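Local coordinates for esterase (Pelagibacterium halotolerans, PDB 5DWD), which probably hydrolyses carboxylic esters as a carboxylesterase of the alpha/beta hydrolase superfamily, at residues B[42-47]-B[69-74]; B[171-176]-B[206-211]. One frame throughout, in Å; residues are numbered along the deposited sequence.

Contact 1 of 2, residues B[42-47]-B[69-74]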
# COMPACT_ATOMS: atom_id res chain seq x y z
N SER B 42 -15.02 -3.75 -10.36
CA SER B 42 -14.66 -3.51 -8.95
C SER B 42 -15.84 -3.91 -8.03
O SER B 42 -17.00 -4.11 -8.48
CB SER B 42 -14.31 -2.04 -8.77
OG SER B 42 -15.30 -1.21 -9.40
N LEU B 43 -15.56 -3.89 -6.72
CA LEU B 43 -16.46 -4.41 -5.72
C LEU B 43 -16.33 -3.49 -4.47
O LEU B 43 -15.21 -3.22 -4.03
CB LEU B 43 -16.03 -5.81 -5.28
CG LEU B 43 -16.75 -6.45 -4.10
CD1 LEU B 43 -18.26 -6.65 -4.37
CD2 LEU B 43 -16.12 -7.81 -3.84
N VAL B 44 -17.49 -3.01 -4.02
CA VAL B 44 -17.58 -2.29 -2.79
C VAL B 44 -18.40 -3.15 -1.81
O VAL B 44 -19.58 -3.43 -2.07
CB VAL B 44 -18.17 -0.90 -3.03
CG1 VAL B 44 -18.51 -0.26 -1.69
CG2 VAL B 44 -17.17 -0.01 -3.77
N VAL B 45 -17.76 -3.50 -0.65
CA VAL B 45 -18.44 -4.24 0.40
C VAL B 45 -18.77 -3.20 1.48
O VAL B 45 -17.87 -2.50 1.97
CB VAL B 45 -17.53 -5.32 0.98
CG1 VAL B 45 -18.16 -6.03 2.11
CG2 VAL B 45 -17.19 -6.33 -0.15
N LEU B 46 -20.03 -3.18 1.87
CA LEU B 46 -20.53 -2.21 2.84
C LEU B 46 -20.90 -2.89 4.12
O LEU B 46 -21.71 -3.77 4.10
CB LEU B 46 -21.81 -1.54 2.28
CG LEU B 46 -21.66 -0.86 0.94
CD1 LEU B 46 -22.95 -0.80 0.16
CD2 LEU B 46 -21.12 0.56 1.13
N LEU B 47 -20.36 -2.42 5.25
CA LEU B 47 -20.52 -3.08 6.56
C LEU B 47 -21.32 -2.16 7.48
O LEU B 47 -20.83 -1.05 7.87
CB LEU B 47 -19.18 -3.44 7.17
CG LEU B 47 -18.19 -4.26 6.32
CD1 LEU B 47 -16.92 -4.52 7.13
CD2 LEU B 47 -18.87 -5.58 5.92
N PRO B 69 -20.38 2.99 -12.60
CA PRO B 69 -21.22 2.02 -13.24
C PRO B 69 -20.64 0.65 -13.43
O PRO B 69 -21.36 -0.25 -13.76
CB PRO B 69 -21.48 2.68 -14.62
CG PRO B 69 -20.26 3.43 -14.85
CD PRO B 69 -19.97 4.05 -13.52
N ASP B 70 -19.34 0.48 -13.18
CA ASP B 70 -18.72 -0.86 -13.28
C ASP B 70 -18.43 -1.50 -11.92
O ASP B 70 -17.74 -2.51 -11.84
CB ASP B 70 -17.39 -0.72 -14.04
CG ASP B 70 -17.56 -0.15 -15.45
OD1 ASP B 70 -18.54 -0.52 -16.15
OD2 ASP B 70 -16.71 0.69 -15.82
N THR B 71 -19.05 -0.94 -10.88
CA THR B 71 -18.89 -1.45 -9.51
C THR B 71 -20.10 -2.26 -9.05
O THR B 71 -21.25 -1.81 -9.17
CB THR B 71 -18.55 -0.25 -8.59
OG1 THR B 71 -17.41 0.39 -9.14
CG2 THR B 71 -18.21 -0.74 -7.12
N MET B 72 -19.83 -3.44 -8.51
CA MET B 72 -20.81 -4.25 -7.80
C MET B 72 -20.75 -3.81 -6.29
O MET B 72 -19.68 -3.51 -5.79
CB MET B 72 -20.40 -5.73 -7.86
CG MET B 72 -21.27 -6.65 -7.05
SD MET B 72 -20.60 -8.33 -7.11
CE MET B 72 -21.77 -9.40 -6.32
N PHE B 73 -21.92 -3.77 -5.67
CA PHE B 73 -22.05 -3.40 -4.23
C PHE B 73 -22.66 -4.57 -3.47
O PHE B 73 -23.68 -5.13 -3.85
CB PHE B 73 -22.89 -2.16 -4.08
CG PHE B 73 -22.30 -0.97 -4.74
CD1 PHE B 73 -22.56 -0.69 -6.12
CD2 PHE B 73 -21.52 -0.08 -4.01
CE1 PHE B 73 -21.94 0.47 -6.68
CE2 PHE B 73 -20.93 0.99 -4.59
CZ PHE B 73 -21.13 1.28 -5.93
N VAL B 74 -22.12 -4.87 -2.28
CA VAL B 74 -22.65 -5.96 -1.49
C VAL B 74 -22.72 -5.43 -0.05
O VAL B 74 -21.72 -4.83 0.36
CB VAL B 74 -21.72 -7.16 -1.52
CG1 VAL B 74 -22.24 -8.29 -0.68
CG2 VAL B 74 -21.59 -7.69 -2.95
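Strands 42-47 and 71-74 run parallel, their axes 4.5 Å apart at closest approach and turned by 22°, with Ser42 paired to Thr71 and Val45 to Val74. Bonding passes back and forth along the strands: Met72 N gives to Ser42 O, Val44 N to Met72 O at 2.9 Å, Val74 N to Val44 O, and Leu46 N to Val74 O at 2.8 Å. Ahead of Met72, where the pairing begins, Ser42 N makes only a weak bond to Asp70 O. This end also has a hydrogen bond between the hydroxyls Ser42 OG and Thr71 OG1, 2.7 Å long. Ser42 holds its hydroxyl between its own backbone N and carbonyl carbon (chi1 47°), which brings OG beside the Thr71 hydroxyl. On the same face Val44 and Phe73 stand side by side and point the same way, Val44 CB lying 3.6 Å from Phe73 CD2. The pair belongs to a beta-alpha-beta unit of the alpha/beta hydrolase sheet: helix 54-65 links the strands and covers this face, with Trp64 and Arg65 against Phe73 and Leu57 and Leu60 against Leu46. Thr71 CG2 touches Val44 CG2 at 3.6 Å and sits over one face of the Phe73 ring, toward its rim. The reverse face carries Leu43, Met72 and Val74. With CG anti to the backbone N (chi1 172°), Leu43 sends CD1 toward the neighbouring strand. There CD1 meets Val74 CG2 at 3.8 Å and Met72 SD at 4.0 Å. Leu122 of helix 101-126 packs on Leu43 and Val45 here, while Thr126 meets Met72.

Contact 2 of 2, residues B[171-176]-B[206-211]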
# COMPACT_ATOMS: atom_id res chain seq x y z
N LYS B 171 -2.22 -4.68 19.20
CA LYS B 171 -2.30 -5.89 18.42
C LYS B 171 -2.06 -5.60 16.93
O LYS B 171 -1.42 -6.40 16.23
CB LYS B 171 -3.66 -6.57 18.65
CG LYS B 171 -3.62 -8.06 18.57
CD LYS B 171 -4.99 -8.71 18.42
CE LYS B 171 -5.69 -8.77 19.75
NZ LYS B 171 -5.33 -9.97 20.56
N LEU B 172 -2.54 -4.43 16.46
CA LEU B 172 -2.47 -4.11 15.01
C LEU B 172 -1.02 -3.95 14.56
O LEU B 172 -0.59 -4.41 13.49
CB LEU B 172 -3.21 -2.79 14.72
CG LEU B 172 -3.24 -2.40 13.25
CD1 LEU B 172 -3.94 -3.44 12.38
CD2 LEU B 172 -3.93 -1.01 13.14
N GLU B 173 -0.25 -3.27 15.37
CA GLU B 173 1.20 -3.19 15.16
C GLU B 173 1.89 -4.54 14.80
O GLU B 173 2.66 -4.61 13.86
CB GLU B 173 1.84 -2.56 16.41
CG GLU B 173 3.02 -1.64 16.08
CD GLU B 173 3.61 -0.95 17.30
OE1 GLU B 173 3.00 -1.03 18.39
OE2 GLU B 173 4.70 -0.34 17.17
N ALA B 174 1.51 -5.60 15.50
CA ALA B 174 2.08 -6.92 15.33
C ALA B 174 1.39 -7.72 14.26
O ALA B 174 1.97 -8.65 13.74
CB ALA B 174 2.01 -7.68 16.65
N GLU B 175 0.15 -7.37 13.92
CA GLU B 175 -0.65 -8.22 13.06
C GLU B 175 -0.95 -7.65 11.69
O GLU B 175 -1.48 -8.37 10.85
CB GLU B 175 -1.96 -8.56 13.75
CG GLU B 175 -1.74 -9.38 15.03
CD GLU B 175 -2.98 -9.85 15.76
OE1 GLU B 175 -4.13 -9.48 15.43
OE2 GLU B 175 -2.79 -10.57 16.77
N ILE B 176 -0.62 -6.39 11.48
CA ILE B 176 -0.93 -5.76 10.20
C ILE B 176 -0.28 -6.57 9.09
O ILE B 176 0.89 -6.94 9.22
CB ILE B 176 -0.55 -4.29 10.17
CG1 ILE B 176 -0.98 -3.69 8.85
CG2 ILE B 176 0.95 -4.06 10.29
CD1 ILE B 176 -1.03 -2.20 8.90
N ILE B 206 -0.63 6.16 9.96
CA ILE B 206 0.49 6.71 9.24
C ILE B 206 1.81 6.08 9.73
O ILE B 206 2.74 5.79 8.91
CB ILE B 206 0.48 8.24 9.32
CG1 ILE B 206 -0.64 8.83 8.47
CG2 ILE B 206 1.83 8.83 8.86
CD1 ILE B 206 -0.93 10.29 8.75
N ASP B 207 1.92 5.88 11.03
CA ASP B 207 3.11 5.28 11.64
C ASP B 207 3.34 3.85 11.19
O ASP B 207 4.49 3.39 11.09
CB ASP B 207 3.09 5.33 13.14
CG ASP B 207 3.55 6.71 13.68
OD1 ASP B 207 4.13 7.53 12.91
OD2 ASP B 207 3.36 6.99 14.88
N LEU B 208 2.25 3.15 10.88
CA LEU B 208 2.32 1.81 10.38
C LEU B 208 2.63 1.77 8.90
O LEU B 208 2.80 0.67 8.33
CB LEU B 208 0.99 1.04 10.67
CG LEU B 208 0.75 0.79 12.16
CD1 LEU B 208 -0.65 0.19 12.45
CD2 LEU B 208 1.86 -0.03 12.78
N GLY B 209 2.65 2.92 8.25
CA GLY B 209 2.97 2.99 6.82
C GLY B 209 1.81 3.04 5.87
O GLY B 209 1.98 2.89 4.65
N ILE B 210 0.60 3.24 6.41
CA ILE B 210 -0.55 3.45 5.60
C ILE B 210 -0.66 4.84 5.10
O ILE B 210 -0.37 5.85 5.84
CB ILE B 210 -1.80 3.04 6.43
CG1 ILE B 210 -1.74 1.53 6.69
CG2 ILE B 210 -3.07 3.38 5.69
CD1 ILE B 210 -2.60 1.10 7.83
N ASP B 211 -1.05 4.96 3.85
CA ASP B 211 -1.46 6.21 3.30
C ASP B 211 -2.88 6.52 3.75
O ASP B 211 -3.88 6.18 3.08
CB ASP B 211 -1.32 6.16 1.78
CG ASP B 211 -1.60 7.46 1.14
OD1 ASP B 211 -1.78 8.49 1.82
OD2 ASP B 211 -1.78 7.41 -0.09
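Leu172 O is gripped by two backbone donors, Ile176 N at 2.8 Å and Glu175 N at 3.1 Å, which close the last turn of helix 169-175 just where Ile176 leaves it. From this end Leu172 and Ile176 reach across to Leu208 and Ile210, near the C-terminal end of helix 196-207. Leu208 is the hub. Its CG lies anti to the carbonyl carbon (chi1 -67°), and the two methyls beyond divide the work: CD1 meets Leu172 CD2 at 3.6 Å, while CD2 comes 3.9 Å from Glu173 CG, the two side chains crossing at about a right angle. Ile176 comes in nearer the root of Leu208, its CD1 4.2 Å from Leu208 CB and 3.8 Å from Ile210 CD1. Between Leu208 and Ile210, Gly209 is the first residue to leave helical angles, with positive phi (96°), in a Schellman motif whose bonds run back into the last turn, one of them Gly209 N to Ile206 O at 2.9 Å. Polar links fringe the cluster: Lys179 bonds Leu208 O, and Lys179 of the second subunit bonds Asp207 O. With no hydrogen bond directly joining 171-176 to 206-211, the two helix ends meet through aliphatic contacts, and the link between them is chiefly hydrophobic.

How the contacts relate
Contact 1 closes before contact 2 opens along the chain, and their centres lie 25 Å apart, with nearest atoms about 14 Å from each other. Both belong to one alpha/beta hydrolase fold organised round a single mixed sheet. Contact 1 lies within that sheet, pairing 71-74 with 42-47 toward the end bounded by 32-33. Contact 2 lies outside it, where helices 169-175 and 196-207 finish ahead of strands 182-187 and 212-217, neighbours at the far end. Strands 133-138 and 158-162 come between in the sheet order. One contact thus pairs two strands in the buried part of the sheet formed early in the chain; the other joins helix ends of the later part near the second subunit.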